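Side-chain contacts in Lmo0812 protein (PDB 4YF1), which probably acts as a hydrolase of the HD-domain superfamily, with a predicted activity of removing the 3'-diphosphate from guanosine 3',5'-bis(diphosphate): residues T65-T68 with D69-R73; G47-E50 with E51-V54; F33-P36 with L37-R41; L93-E96 with E97-A100. One frame throughout, in Å; residues are numbered along the deposited sequence.

Overall arrangement
Four helix starts show how one local problem is solved in different surroundings. Contact 3 is the buried one: it starts helix 35-45 and carries a histidine of a probable HD-type site. Contact 2 starts helix 50-64 and is partly buried; the two touch where V53 CG1 meets A40 CB at 3.7 Å. Contact 1, also partly buried, links the end of helix 50-64 to helix 69-76 and adds a capping box and a sodium ion. These three reach the second subunit, whereas contact 4, at the start of helix 95-108, is a surface contact rich in charge. Its centre lies about 24 Å from that of contact 3, on the opposite side of the chain's centre.

Contact 1: T65-T68 with D69-R73; sequences TEMT and DADIR. With NA (sodium ion), chain E.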
ATOM      1  N   THR A  65      -2.187 -13.795  -2.926  1.00 44.99           N
ATOM      2  CA  THR A  65      -1.642 -13.855  -4.293  1.00 45.42           C
ATOM      3  C   THR A  65      -0.287 -14.549  -4.265  1.00 46.47           C
ATOM      4  O   THR A  65       0.245 -14.862  -3.185  1.00 43.26           O
ATOM      5  CB  THR A  65      -1.499 -12.458  -4.960  1.00 44.69           C
ATOM      6  OG1 THR A  65      -0.261 -11.830  -4.600  1.00 42.80           O
ATOM      7  CG2 THR A  65      -2.681 -11.552  -4.609  1.00 44.54           C
ATOM      8  N   GLU A  66       0.285 -14.764  -5.446  1.00 49.44           N
ATOM      9  CA  GLU A  66       1.582 -15.433  -5.558  1.00 54.11           C
ATOM     10  C   GLU A  66       2.756 -14.549  -5.162  1.00 52.03           C
ATOM     11  O   GLU A  66       3.886 -15.016  -5.140  1.00 52.84           O
ATOM     12  CB  GLU A  66       1.787 -16.012  -6.969  1.00 58.95           C
ATOM     13  CG  GLU A  66       0.795 -17.105  -7.359  1.00 63.63           C
ATOM     14  CD  GLU A  66       0.796 -18.305  -6.410  1.00 68.34           C
ATOM     15  OE1 GLU A  66       1.266 -19.389  -6.820  1.00 72.71           O
ATOM     16  OE2 GLU A  66       0.361 -18.168  -5.241  1.00 71.41           O
HETATM   17  N   MSE A  67       2.498 -13.286  -4.830  1.00 50.57           N
HETATM   18  CA  MSE A  67       3.570 -12.398  -4.358  1.00 49.60           C
HETATM   19  C   MSE A  67       4.159 -13.037  -3.117  1.00 46.35           C
HETATM   20  O   MSE A  67       3.429 -13.603  -2.287  1.00 45.31           O
HETATM   21  CB  MSE A  67       3.040 -10.990  -4.073  1.00 50.79           C
HETATM   22  CG  MSE A  67       4.150 -10.015  -3.698  1.00 52.59           C
HETATM   23 SE   MSE A  67       3.425  -8.181  -3.508  1.00 57.21          SE
HETATM   24  CE  MSE A  67       5.013  -7.265  -4.233  1.00 58.71           C
ATOM     25  N   THR A  68       5.480 -12.948  -2.982  1.00 44.69           N
ATOM     26  CA  THR A  68       6.214 -13.579  -1.884  1.00 42.78           C
ATOM     27  C   THR A  68       6.994 -12.595  -1.019  1.00 40.89           C
ATOM     28  O   THR A  68       7.107 -11.411  -1.341  1.00 38.36           O
ATOM     29  CB  THR A  68       7.264 -14.542  -2.459  1.00 44.17           C
ATOM     30  OG1 THR A  68       8.279 -13.789  -3.150  1.00 44.20           O
ATOM     31  CG2 THR A  68       6.619 -15.539  -3.415  1.00 45.01           C
ATOM     32  N   ASP A  69       7.570 -13.125   0.060  1.00 39.58           N
ATOM     33  CA  ASP A  69       8.441 -12.363   0.943  1.00 38.40           C
ATOM     34  C   ASP A  69       9.613 -11.749   0.153  1.00 37.33           C
ATOM     35  O   ASP A  69       9.983 -10.594   0.374  1.00 36.16           O
ATOM     36  CB  ASP A  69       9.016 -13.286   2.030  1.00 39.00           C
ATOM     37  CG  ASP A  69      10.025 -12.580   2.915  1.00 37.82           C
ATOM     38  OD1 ASP A  69       9.622 -11.862   3.847  1.00 37.61           O
ATOM     39  OD2 ASP A  69      11.229 -12.752   2.690  1.00 37.82           O
ATOM     40  N   ALA A  70      10.201 -12.542  -0.741  1.00 36.47           N
ATOM     41  CA  ALA A  70      11.331 -12.084  -1.562  1.00 36.97           C
ATOM     42  C   ALA A  70      10.950 -10.909  -2.476  1.00 36.65           C
ATOM     43  O   ALA A  70      11.745  -9.988  -2.661  1.00 35.45           O
ATOM     44  CB  ALA A  70      11.884 -13.229  -2.386  1.00 38.13           C
ATOM     45  N   ASP A  71       9.745 -10.958  -3.048  1.00 36.61           N
ATOM     46  CA  ASP A  71       9.230  -9.851  -3.885  1.00 37.05           C
ATOM     47  C   ASP A  71       9.099  -8.568  -3.050  1.00 35.21           C
ATOM     48  O   ASP A  71       9.505  -7.491  -3.493  1.00 34.10           O
ATOM     49  CB  ASP A  71       7.866 -10.190  -4.485  1.00 38.14           C
ATOM     50  CG  ASP A  71       7.907 -11.374  -5.438  1.00 40.93           C
ATOM     51  OD1 ASP A  71       8.899 -11.516  -6.185  1.00 43.74           O
ATOM     52  OD2 ASP A  71       6.917 -12.143  -5.466  1.00 41.93           O
ATOM     53  N   ILE A  72       8.543  -8.676  -1.839  1.00 33.55           N
ATOM     54  CA  ILE A  72       8.422  -7.486  -0.977  1.00 33.00           C
ATOM     55  C   ILE A  72       9.785  -6.892  -0.626  1.00 32.34           C
ATOM     56  O   ILE A  72       9.944  -5.678  -0.668  1.00 31.04           O
ATOM     57  CB  ILE A  72       7.612  -7.771   0.302  1.00 32.77           C
ATOM     58  CG1 ILE A  72       6.188  -8.158  -0.100  1.00 33.94           C
ATOM     59  CG2 ILE A  72       7.566  -6.537   1.213  1.00 32.34           C
ATOM     60  CD1 ILE A  72       5.279  -8.450   1.055  1.00 34.50           C
ATOM     61  N   ARG A  73      10.763  -7.741  -0.291  1.00 32.62           N
ATOM     62  CA  ARG A  73      12.109  -7.255   0.051  1.00 33.75           C
ATOM     63  C   ARG A  73      12.756  -6.531  -1.086  1.00 34.48           C
ATOM     64  O   ARG A  73      13.357  -5.495  -0.866  1.00 34.94           O
ATOM     65  CB  ARG A  73      13.060  -8.386   0.483  1.00 35.08           C
ATOM     66  CG  ARG A  73      12.736  -8.910   1.841  1.00 34.46           C
ATOM     67  CD  ARG A  73      13.586 -10.077   2.324  1.00 34.58           C
ATOM     68  NE  ARG A  73      12.812 -10.610   3.432  1.00 34.12           N
ATOM     69  CZ  ARG A  73      12.755 -10.070   4.653  1.00 33.53           C
ATOM     70  NH1 ARG A  73      13.527  -9.042   5.006  1.00 33.06           N
ATOM     71  NH2 ARG A  73      11.929 -10.605   5.541  1.00 34.01           N
TER
HETATM   72 NA    NA E 201       1.933 -15.372  -1.613  1.00 48.50          NA
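T68 and D71 exchange hydrogen bonds at the start of helix 69-76, and together they make a capping box. The backbone N of D71 donates to T68 OG1 at 3.2 Å, while the backbone N of T68 donates to D71 OD2 at 3.0 Å, reaching that oxygen on its anti side and 31° out of the carboxylate plane. A chi1 of 67° tucks OG1 between the T68 backbone N and carbonyl carbon, where it faces the first turn; a weak bond from OG1 to OD2 joins the two side chains. Behind the cap, I72 N donates to T68 O.

Apolar contact comes from selenomethionine M67, whose CG lies 3.8 Å from D71 CB. Its SE approaches I72 CG1 more loosely, and I72 continues onto A81 and V84 of helix 78-87.

Ionic contacts flank the cap. The carbonyl oxygens T65 O and M67 O each bind the sodium ion at 2.4 Å, with V62 O as a further ligand. R73 grips D69 side-on, its NE held by OD2 at 2.8 Å in the guanidinium plane.

The D71 carboxylate thus accepts from T68 N and, weakly, from T68 OG1, and its negative charge near the helix N-terminus would probably be stabilised by the helix dipole.

Contact 2: G47-E50 with E51-V54; sequences GFRE and EVVV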
ATOM      1  N   GLY A  47      -1.478   7.128  13.838  1.00 20.47           N
ATOM      2  CA  GLY A  47      -0.135   7.803  13.942  1.00 21.96           C
ATOM      3  C   GLY A  47       1.047   6.943  13.505  1.00 22.95           C
ATOM      4  O   GLY A  47       2.198   7.388  13.592  1.00 23.26           O
ATOM      5  N   PHE A  48       0.807   5.723  13.009  1.00 22.28           N
ATOM      6  CA  PHE A  48       1.941   4.856  12.643  1.00 23.49           C
ATOM      7  C   PHE A  48       2.678   5.332  11.402  1.00 25.15           C
ATOM      8  O   PHE A  48       2.081   5.918  10.493  1.00 25.08           O
ATOM      9  CB  PHE A  48       1.512   3.384  12.513  1.00 22.80           C
ATOM     10  CG  PHE A  48       1.170   2.768  13.828  1.00 22.79           C
ATOM     11  CD1 PHE A  48       2.181   2.340  14.678  1.00 23.48           C
ATOM     12  CD2 PHE A  48      -0.166   2.616  14.237  1.00 22.17           C
ATOM     13  CE1 PHE A  48       1.882   1.814  15.926  1.00 23.88           C
ATOM     14  CE2 PHE A  48      -0.465   2.092  15.479  1.00 21.96           C
ATOM     15  CZ  PHE A  48       0.552   1.694  16.323  1.00 23.53           C
ATOM     16  N   ARG A  49       3.991   5.087  11.380  1.00 26.39           N
ATOM     17  CA  ARG A  49       4.823   5.519  10.272  1.00 27.87           C
ATOM     18  C   ARG A  49       4.474   4.783   9.001  1.00 27.55           C
ATOM     19  O   ARG A  49       3.810   3.724   9.026  1.00 26.14           O
ATOM     20  CB  ARG A  49       6.316   5.340  10.599  1.00 29.25           C
ATOM     21  CG  ARG A  49       6.780   3.912  10.764  1.00 29.37           C
ATOM     22  CD  ARG A  49       8.131   3.822  11.456  1.00 31.30           C
ATOM     23  NE  ARG A  49       8.472   2.444  11.800  1.00 31.70           N
ATOM     24  CZ  ARG A  49       9.416   1.691  11.236  1.00 33.30           C
ATOM     25  NH1 ARG A  49      10.279   2.169  10.319  1.00 35.80           N
ATOM     26  NH2 ARG A  49       9.567   0.449  11.670  1.00 33.65           N
ATOM     27  N   GLU A  50       4.965   5.322   7.896  1.00 28.10           N
ATOM     28  CA  GLU A  50       4.670   4.814   6.563  1.00 29.98           C
ATOM     29  C   GLU A  50       5.018   3.329   6.368  1.00 28.33           C
ATOM     30  O   GLU A  50       4.224   2.572   5.774  1.00 26.43           O
ATOM     31  CB  GLU A  50       5.372   5.669   5.492  1.00 35.15           C
ATOM     32  CG  GLU A  50       4.669   5.613   4.149  1.00 40.11           C
ATOM     33  CD  GLU A  50       3.276   6.247   4.202  1.00 44.08           C
ATOM     34  OE1 GLU A  50       2.301   5.631   3.693  1.00 45.32           O
ATOM     35  OE2 GLU A  50       3.159   7.350   4.805  1.00 49.25           O
ATOM     36  N   GLU A  51       6.174   2.900   6.883  1.00 27.05           N
ATOM     37  CA  GLU A  51       6.554   1.491   6.762  1.00 26.98           C
ATOM     38  C   GLU A  51       5.478   0.549   7.359  1.00 25.12           C
ATOM     39  O   GLU A  51       5.234  -0.541   6.835  1.00 24.91           O
ATOM     40  CB  GLU A  51       7.879   1.196   7.444  1.00 28.11           C
ATOM     41  CG  GLU A  51       9.117   1.827   6.788  1.00 30.23           C
ATOM     42  CD  GLU A  51       9.295   3.307   7.031  1.00 32.41           C
ATOM     43  OE1 GLU A  51       8.428   3.981   7.653  1.00 31.15           O
ATOM     44  OE2 GLU A  51      10.362   3.820   6.588  1.00 36.90           O
ATOM     45  N   VAL A  52       4.876   0.973   8.467  1.00 24.31           N
ATOM     46  CA  VAL A  52       3.841   0.178   9.140  1.00 22.94           C
ATOM     47  C   VAL A  52       2.559   0.181   8.324  1.00 22.60           C
ATOM     48  O   VAL A  52       1.914  -0.852   8.169  1.00 20.92           O
ATOM     49  CB  VAL A  52       3.565   0.686  10.582  1.00 23.42           C
ATOM     50  CG1 VAL A  52       2.425  -0.077  11.251  1.00 22.99           C
ATOM     51  CG2 VAL A  52       4.803   0.540  11.457  1.00 24.10           C
ATOM     52  N   VAL A  53       2.166   1.354   7.842  1.00 22.50           N
ATOM     53  CA  VAL A  53       0.969   1.477   7.032  1.00 22.52           C
ATOM     54  C   VAL A  53       1.049   0.580   5.790  1.00 22.54           C
ATOM     55  O   VAL A  53       0.089  -0.135   5.448  1.00 21.79           O
ATOM     56  CB  VAL A  53       0.714   2.935   6.638  1.00 23.19           C
ATOM     57  CG1 VAL A  53      -0.370   3.027   5.576  1.00 23.72           C
ATOM     58  CG2 VAL A  53       0.360   3.746   7.867  1.00 23.47           C
ATOM     59  N   VAL A  54       2.195   0.613   5.126  1.00 23.04           N
ATOM     60  CA  VAL A  54       2.405  -0.189   3.926  1.00 23.59           C
ATOM     61  C   VAL A  54       2.440  -1.669   4.232  1.00 23.23           C
ATOM     62  O   VAL A  54       1.940  -2.466   3.438  1.00 22.92           O
ATOM     63  CB  VAL A  54       3.665   0.253   3.168  1.00 24.79           C
ATOM     64  CG1 VAL A  54       3.987  -0.705   2.026  1.00 25.72           C
ATOM     65  CG2 VAL A  54       3.451   1.659   2.623  1.00 25.52           C
TER
HETATM   66  O   HOH W   1      11.458   4.481   9.508  1.00 61.93           O
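R49 and E51 meet at the start of helix 50-64. R49 CB lies 3.9 Å from E51 OE1. With chi1 at 66°, CG sits between the backbone N and the carbonyl carbon of R49; there it comes within 3.5 Å of the same E51 OE1 and also meets V52 CG2. The chain then runs extended to NE, CD still beside E51 OE1 and NE passing V52 CG2. At the tip, one guanidinium face lies over E51 CB, towards the rim of the group, and its plane is turned 32° from that of the carboxylate. The direct salt bridge is long, NH1 to E51 OE1 at 3.7 Å, and a water supplements it: R49 NH1 donates to the water at 2.7 Å, and the water gives a weak bond to E51 OE2. Stronger partners of R49 lie elsewhere, in salt bridges to E112 and E79.

On the apolar flank F48 CB packs against V52 CG1 at 3.8 Å, and the F48 side chain also packs on L111 and A115 of helix 111-132. E50 turns to R44 of the second subunit.

The backbone completes the turn, V53 N donating to R49 O at 3.1 Å and V54 N to E50 O at 2.9 Å. G47 ends helix 35-45 in a Schellman motif and R49 N-caps helix 50-64: a short connection between consecutive helices of this all-helical HD-type domain.

Contact 3: F33-P36 with L37-R41; sequences FSHP and LNVAR
The first turn of helix 35-45 carries H35, a residue of the H...HD...D pattern that is consistent with an HD-domain metal site, although no metal is bound to it here. Across this turn V39 lies against the imidazole: its CG2 methyl sits over one face of the H35 ring, 3.7 Å from the centroid and 21° off the normal, a CH-pi contact displaced toward the CE1 side, where CG2 to H35 CE1 is 3.5 Å. The ring reaches this place because a chi1 of 179° sends CG away from the backbone N and swings the imidazole back alongside the helix, while chi2 of 70° turns its face to the valine. The nitrogens are engaged beyond the turn: NE2 with D120 and ND1 with D123, both on helix 111-132.

At the N-cap, S34 OG makes a weak hydrogen bond to F76 O of the second subunit. N38 ties the helix to the preceding loop, ND2 bonding G29 O and OD1 accepting from Y32 N; ND2 also bonds D123 OD1.

Three backbone bonds knit the turn, N38 N to S34 O at 3.0 Å, V39 N to H35 O at 2.9 Å and A40 N to P36 O at 2.9 Å.

The two nitrogen bonds of H35, to D120 and D123, probably hold the rotation of the ring, with the V39 methyl packed on one face.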
ATOM      1  N   PHE A  33     -13.726   0.173   0.596  1.00 28.21           N
ATOM      2  CA  PHE A  33     -14.259  -1.046  -0.042  1.00 30.92           C
ATOM      3  C   PHE A  33     -13.165  -1.991  -0.499  1.00 31.61           C
ATOM      4  O   PHE A  33     -13.221  -2.589  -1.561  1.00 32.63           O
ATOM      5  CB  PHE A  33     -15.212  -0.667  -1.172  1.00 32.81           C
ATOM      6  CG  PHE A  33     -16.316   0.209  -0.704  1.00 33.70           C
ATOM      7  CD1 PHE A  33     -17.423  -0.341  -0.085  1.00 34.73           C
ATOM      8  CD2 PHE A  33     -16.204   1.589  -0.777  1.00 33.81           C
ATOM      9  CE1 PHE A  33     -18.432   0.473   0.404  1.00 35.69           C
ATOM     10  CE2 PHE A  33     -17.202   2.406  -0.278  1.00 34.28           C
ATOM     11  CZ  PHE A  33     -18.318   1.850   0.310  1.00 35.45           C
ATOM     12  N   SER A  34     -12.164  -2.092   0.362  1.00 31.14           N
ATOM     13  CA  SER A  34     -10.988  -2.893   0.148  1.00 32.06           C
ATOM     14  C   SER A  34     -10.350  -3.075   1.515  1.00 28.94           C
ATOM     15  O   SER A  34     -10.093  -2.098   2.201  1.00 27.72           O
ATOM     16  CB  SER A  34     -10.038  -2.140  -0.777  1.00 34.62           C
ATOM     17  OG  SER A  34      -8.766  -2.727  -0.805  1.00 38.20           O
ATOM     18  N   HIS A  35     -10.116  -4.316   1.912  1.00 27.66           N
ATOM     19  CA  HIS A  35      -9.518  -4.619   3.208  1.00 27.05           C
ATOM     20  C   HIS A  35      -8.144  -3.938   3.392  1.00 25.87           C
ATOM     21  O   HIS A  35      -7.954  -3.259   4.380  1.00 25.35           O
ATOM     22  CB  HIS A  35      -9.459  -6.150   3.412  1.00 28.45           C
ATOM     23  CG  HIS A  35      -8.832  -6.574   4.702  1.00 28.79           C
ATOM     24  ND1 HIS A  35      -9.445  -6.384   5.920  1.00 28.71           N
ATOM     25  CD2 HIS A  35      -7.663  -7.206   4.964  1.00 28.50           C
ATOM     26  CE1 HIS A  35      -8.675  -6.869   6.879  1.00 28.45           C
ATOM     27  NE2 HIS A  35      -7.584  -7.365   6.326  1.00 28.77           N
ATOM     28  N   PRO A  36      -7.219  -4.062   2.417  1.00 25.45           N
ATOM     29  CA  PRO A  36      -5.902  -3.410   2.601  1.00 24.32           C
ATOM     30  C   PRO A  36      -5.977  -1.891   2.763  1.00 22.87           C
ATOM     31  O   PRO A  36      -5.256  -1.349   3.592  1.00 23.11           O
ATOM     32  CB  PRO A  36      -5.152  -3.758   1.319  1.00 25.46           C
ATOM     33  CG  PRO A  36      -5.793  -5.008   0.824  1.00 26.52           C
ATOM     34  CD  PRO A  36      -7.249  -4.862   1.171  1.00 26.92           C
ATOM     35  N   LEU A  37      -6.810  -1.210   1.970  1.00 21.65           N
ATOM     36  CA  LEU A  37      -6.951   0.229   2.079  0.50 21.38           C
ATOM     37  C   LEU A  37      -7.556   0.628   3.424  1.00 20.31           C
ATOM     38  O   LEU A  37      -7.138   1.597   4.026  1.00 18.47           O
ATOM     39  CB  LEU A  37      -7.759   0.781   0.900  0.50 22.40           C
ATOM     40  CG  LEU A  37      -7.001   0.880  -0.434  0.50 23.42           C
ATOM     41  CD1 LEU A  37      -5.985   1.990  -0.347  0.50 23.51           C
ATOM     42  CD2 LEU A  37      -6.302  -0.393  -0.849  0.50 24.16           C
ATOM     43  N   ASN A  38      -8.559  -0.129   3.880  1.00 19.36           N
ATOM     44  CA  ASN A  38      -9.177   0.165   5.183  1.00 19.00           C
ATOM     45  C   ASN A  38      -8.248  -0.087   6.364  1.00 17.99           C
ATOM     46  O   ASN A  38      -8.270   0.656   7.345  1.00 18.70           O
ATOM     47  CB  ASN A  38     -10.493  -0.649   5.406  1.00 19.56           C
ATOM     48  CG  ASN A  38     -11.672  -0.153   4.574  1.00 21.03           C
ATOM     49  OD1 ASN A  38     -11.639   0.901   3.947  1.00 21.14           O
ATOM     50  ND2 ASN A  38     -12.786  -0.933   4.609  1.00 21.91           N
ATOM     51  N   VAL A  39      -7.437  -1.138   6.286  1.00 17.66           N
ATOM     52  CA  VAL A  39      -6.472  -1.453   7.346  1.00 17.42           C
ATOM     53  C   VAL A  39      -5.395  -0.322   7.334  1.00 17.46           C
ATOM     54  O   VAL A  39      -5.014   0.182   8.371  1.00 17.15           O
ATOM     55  CB  VAL A  39      -5.827  -2.842   7.124  1.00 17.69           C
ATOM     56  CG1 VAL A  39      -4.592  -3.026   7.961  1.00 17.56           C
ATOM     57  CG2 VAL A  39      -6.837  -3.953   7.387  1.00 18.07           C
ATOM     58  N   ALA A  40      -4.964   0.071   6.148  1.00 17.77           N
ATOM     59  CA  ALA A  40      -3.939   1.171   6.052  1.00 18.24           C
ATOM     60  C   ALA A  40      -4.461   2.473   6.679  1.00 17.84           C
ATOM     61  O   ALA A  40      -3.727   3.187   7.348  1.00 18.17           O
ATOM     62  CB  ALA A  40      -3.542   1.389   4.595  1.00 19.16           C
ATOM     63  N   ARG A  41      -5.741   2.778   6.463  1.00 17.52           N
ATOM     64  CA  ARG A  41      -6.373   3.934   7.075  1.00 17.73           C
ATOM     65  C   ARG A  41      -6.394   3.879   8.601  1.00 17.25           C
ATOM     66  O   ARG A  41      -6.108   4.883   9.277  1.00 17.52           O
ATOM     67  CB  ARG A  41      -7.795   4.135   6.510  1.00 18.40           C
ATOM     68  CG  ARG A  41      -8.622   5.195   7.193  1.00 18.75           C
ATOM     69  CD  ARG A  41      -9.987   5.418   6.549  1.00 19.30           C
ATOM     70  NE  ARG A  41     -10.773   6.311   7.379  1.00 19.43           N
ATOM     71  CZ  ARG A  41     -11.375   5.950   8.507  1.00 20.21           C
ATOM     72  NH1 ARG A  41     -11.388   4.655   8.903  1.00 20.38           N
ATOM     73  NH2 ARG A  41     -12.040   6.861   9.208  1.00 20.61           N
TER

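Contact 4: L93-E96 with E97-A100; sequences LSWE and ERKA
K99 lies over one face of the W95 indole, its CG 3.8 Å from the six-membered ring's centroid and only 3° off the normal, a CH-pi contact. The bend at CG carries CD, CE and NZ on across the indole toward its five-membered ring, and NZ stands 4.6 Å from that ring's centroid, an off-centre cation-pi contact; E89 also binds that ammonium in a salt bridge.

R98 approaches W95 from the ring edge. Its guanidinium plane stands 88° from the indole, NH1 lies near W95 CB at 3.6 Å, and one guanidinium face covers W95 CA. NE donates to L93 O at 2.9 Å; the acceptor is in the guanidinium plane, but the donor rises 38° out of the carbonyl plane. NH2 turns to E89.

The N-cap is S94, whose OG accepts from E97 N at 3.3 Å. A water accepts from S94 N at 2.7 Å and gives a weak bond to E97 OE1, linking the loop to the helix.

E89 thus takes both R98 and K99, and the two positive chains bracket W95, one at its edge and one over its face, which probably restrains the indole on this surface turn.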
ATOM      1  N   LEU A  93      -0.099 -25.003   7.853  1.00 31.78           N
ATOM      2  CA  LEU A  93      -0.526 -25.402   9.199  1.00 29.51           C
ATOM      3  C   LEU A  93      -2.041 -25.333   9.338  1.00 27.89           C
ATOM      4  O   LEU A  93      -2.698 -24.594   8.612  1.00 26.68           O
ATOM      5  CB  LEU A  93       0.109 -24.487  10.225  1.00 28.61           C
ATOM      6  CG  LEU A  93       1.642 -24.421  10.167  1.00 29.49           C
ATOM      7  CD1 LEU A  93       2.217 -23.414  11.157  1.00 29.00           C
ATOM      8  CD2 LEU A  93       2.253 -25.797  10.376  1.00 30.97           C
ATOM      9  N   SER A  94      -2.585 -26.094  10.283  1.00 27.15           N
ATOM     10  CA  SER A  94      -4.043 -26.104  10.505  1.00 26.04           C
ATOM     11  C   SER A  94      -4.513 -24.715  10.998  1.00 23.67           C
ATOM     12  O   SER A  94      -3.699 -23.899  11.496  1.00 22.41           O
ATOM     13  CB  SER A  94      -4.422 -27.159  11.539  1.00 27.12           C
ATOM     14  OG  SER A  94      -4.041 -26.758  12.848  1.00 26.30           O
ATOM     15  N   TRP A  95      -5.802 -24.447  10.856  1.00 22.32           N
ATOM     16  CA  TRP A  95      -6.398 -23.180  11.278  1.00 20.84           C
ATOM     17  C   TRP A  95      -6.136 -22.939  12.748  1.00 20.96           C
ATOM     18  O   TRP A  95      -5.620 -21.873  13.130  1.00 20.02           O
ATOM     19  CB  TRP A  95      -7.910 -23.178  11.000  1.00 20.78           C
ATOM     20  CG  TRP A  95      -8.657 -21.818  11.163  1.00 19.41           C
ATOM     21  CD1 TRP A  95      -8.988 -20.927  10.161  1.00 19.22           C
ATOM     22  CD2 TRP A  95      -9.214 -21.288  12.361  1.00 18.87           C
ATOM     23  NE1 TRP A  95      -9.741 -19.905  10.669  1.00 19.13           N
ATOM     24  CE2 TRP A  95      -9.868 -20.082  12.023  1.00 18.96           C
ATOM     25  CE3 TRP A  95      -9.205 -21.698  13.699  1.00 18.83           C
ATOM     26  CZ2 TRP A  95     -10.507 -19.282  12.987  1.00 19.25           C
ATOM     27  CZ3 TRP A  95      -9.864 -20.910  14.657  1.00 19.07           C
ATOM     28  CH2 TRP A  95     -10.511 -19.737  14.300  1.00 19.28           C
ATOM     29  N   GLU A  96      -6.398 -23.941  13.579  1.00 22.27           N
ATOM     30  CA  GLU A  96      -6.145 -23.789  15.030  1.00 22.85           C
ATOM     31  C   GLU A  96      -4.657 -23.428  15.350  1.00 22.13           C
ATOM     32  O   GLU A  96      -4.385 -22.612  16.239  1.00 20.16           O
ATOM     33  CB  GLU A  96      -6.534 -25.049  15.753  1.00 25.31           C
ATOM     34  CG  GLU A  96      -8.034 -25.231  15.883  1.00 26.96           C
ATOM     35  CD  GLU A  96      -8.378 -26.636  16.334  1.00 28.82           C
ATOM     36  OE1 GLU A  96      -8.119 -27.575  15.556  1.00 29.27           O
ATOM     37  OE2 GLU A  96      -8.868 -26.795  17.462  1.00 30.48           O
ATOM     38  N   GLU A  97      -3.732 -24.024  14.611  1.00 22.95           N
ATOM     39  CA  GLU A  97      -2.318 -23.777  14.861  1.00 24.33           C
ATOM     40  C   GLU A  97      -1.946 -22.369  14.375  1.00 21.97           C
ATOM     41  O   GLU A  97      -1.236 -21.647  15.069  1.00 22.43           O
ATOM     42  CB  GLU A  97      -1.428 -24.891  14.268  1.00 27.55           C
ATOM     43  CG  GLU A  97      -1.575 -26.212  15.038  1.00 32.07           C
ATOM     44  CD  GLU A  97      -0.689 -27.354  14.540  1.00 37.69           C
ATOM     45  OE1 GLU A  97       0.237 -27.151  13.713  1.00 39.53           O
ATOM     46  OE2 GLU A  97      -0.932 -28.503  14.986  1.00 45.42           O
ATOM     47  N   ARG A  98      -2.420 -21.989  13.190  1.00 21.32           N
ATOM     48  CA  ARG A  98      -2.132 -20.640  12.637  1.00 21.05           C
ATOM     49  C   ARG A  98      -2.653 -19.569  13.574  1.00 19.86           C
ATOM     50  O   ARG A  98      -2.013 -18.567  13.861  1.00 18.02           O
ATOM     51  CB  ARG A  98      -2.778 -20.487  11.257  1.00 22.23           C
ATOM     52  CG  ARG A  98      -2.129 -21.336  10.175  1.00 24.09           C
ATOM     53  CD  ARG A  98      -2.716 -21.138   8.789  1.00 25.82           C
ATOM     54  NE  ARG A  98      -3.923 -21.955   8.529  1.00 27.16           N
ATOM     55  CZ  ARG A  98      -5.142 -21.511   8.221  1.00 28.93           C
ATOM     56  NH1 ARG A  98      -6.116 -22.401   7.991  1.00 30.24           N
ATOM     57  NH2 ARG A  98      -5.428 -20.219   8.097  1.00 29.69           N
ATOM     58  N   LYS A  99      -3.851 -19.808  14.081  1.00 18.77           N
ATOM     59  CA  LYS A  99      -4.478 -18.868  14.982  1.00 19.15           C
ATOM     60  C   LYS A  99      -3.803 -18.788  16.329  1.00 19.36           C
ATOM     61  O   LYS A  99      -3.615 -17.679  16.860  1.00 19.43           O
ATOM     62  CB  LYS A  99      -5.992 -19.180  15.094  1.00 19.75           C
ATOM     63  CG  LYS A  99      -6.790 -18.470  14.029  1.00 20.72           C
ATOM     64  CD  LYS A  99      -6.211 -18.368  12.630  1.00 21.18           C
ATOM     65  CE  LYS A  99      -6.922 -17.273  11.890  1.00 22.49           C
ATOM     66  NZ  LYS A  99      -6.619 -17.120  10.442  1.00 23.36           N
ATOM     67  N   ALA A 100      -3.361 -19.922  16.860  1.00 19.54           N
ATOM     68  CA  ALA A 100      -2.652 -19.883  18.132  1.00 19.64           C
ATOM     69  C   ALA A 100      -1.328 -19.088  17.966  1.00 19.41           C
ATOM     70  O   ALA A 100      -0.888 -18.366  18.897  1.00 18.87           O
ATOM     71  CB  ALA A 100      -2.347 -21.292  18.603  1.00 20.66           C
TER
HETATM   72  O   HOH W   2      -0.995 -27.940  11.396  1.00 38.03           O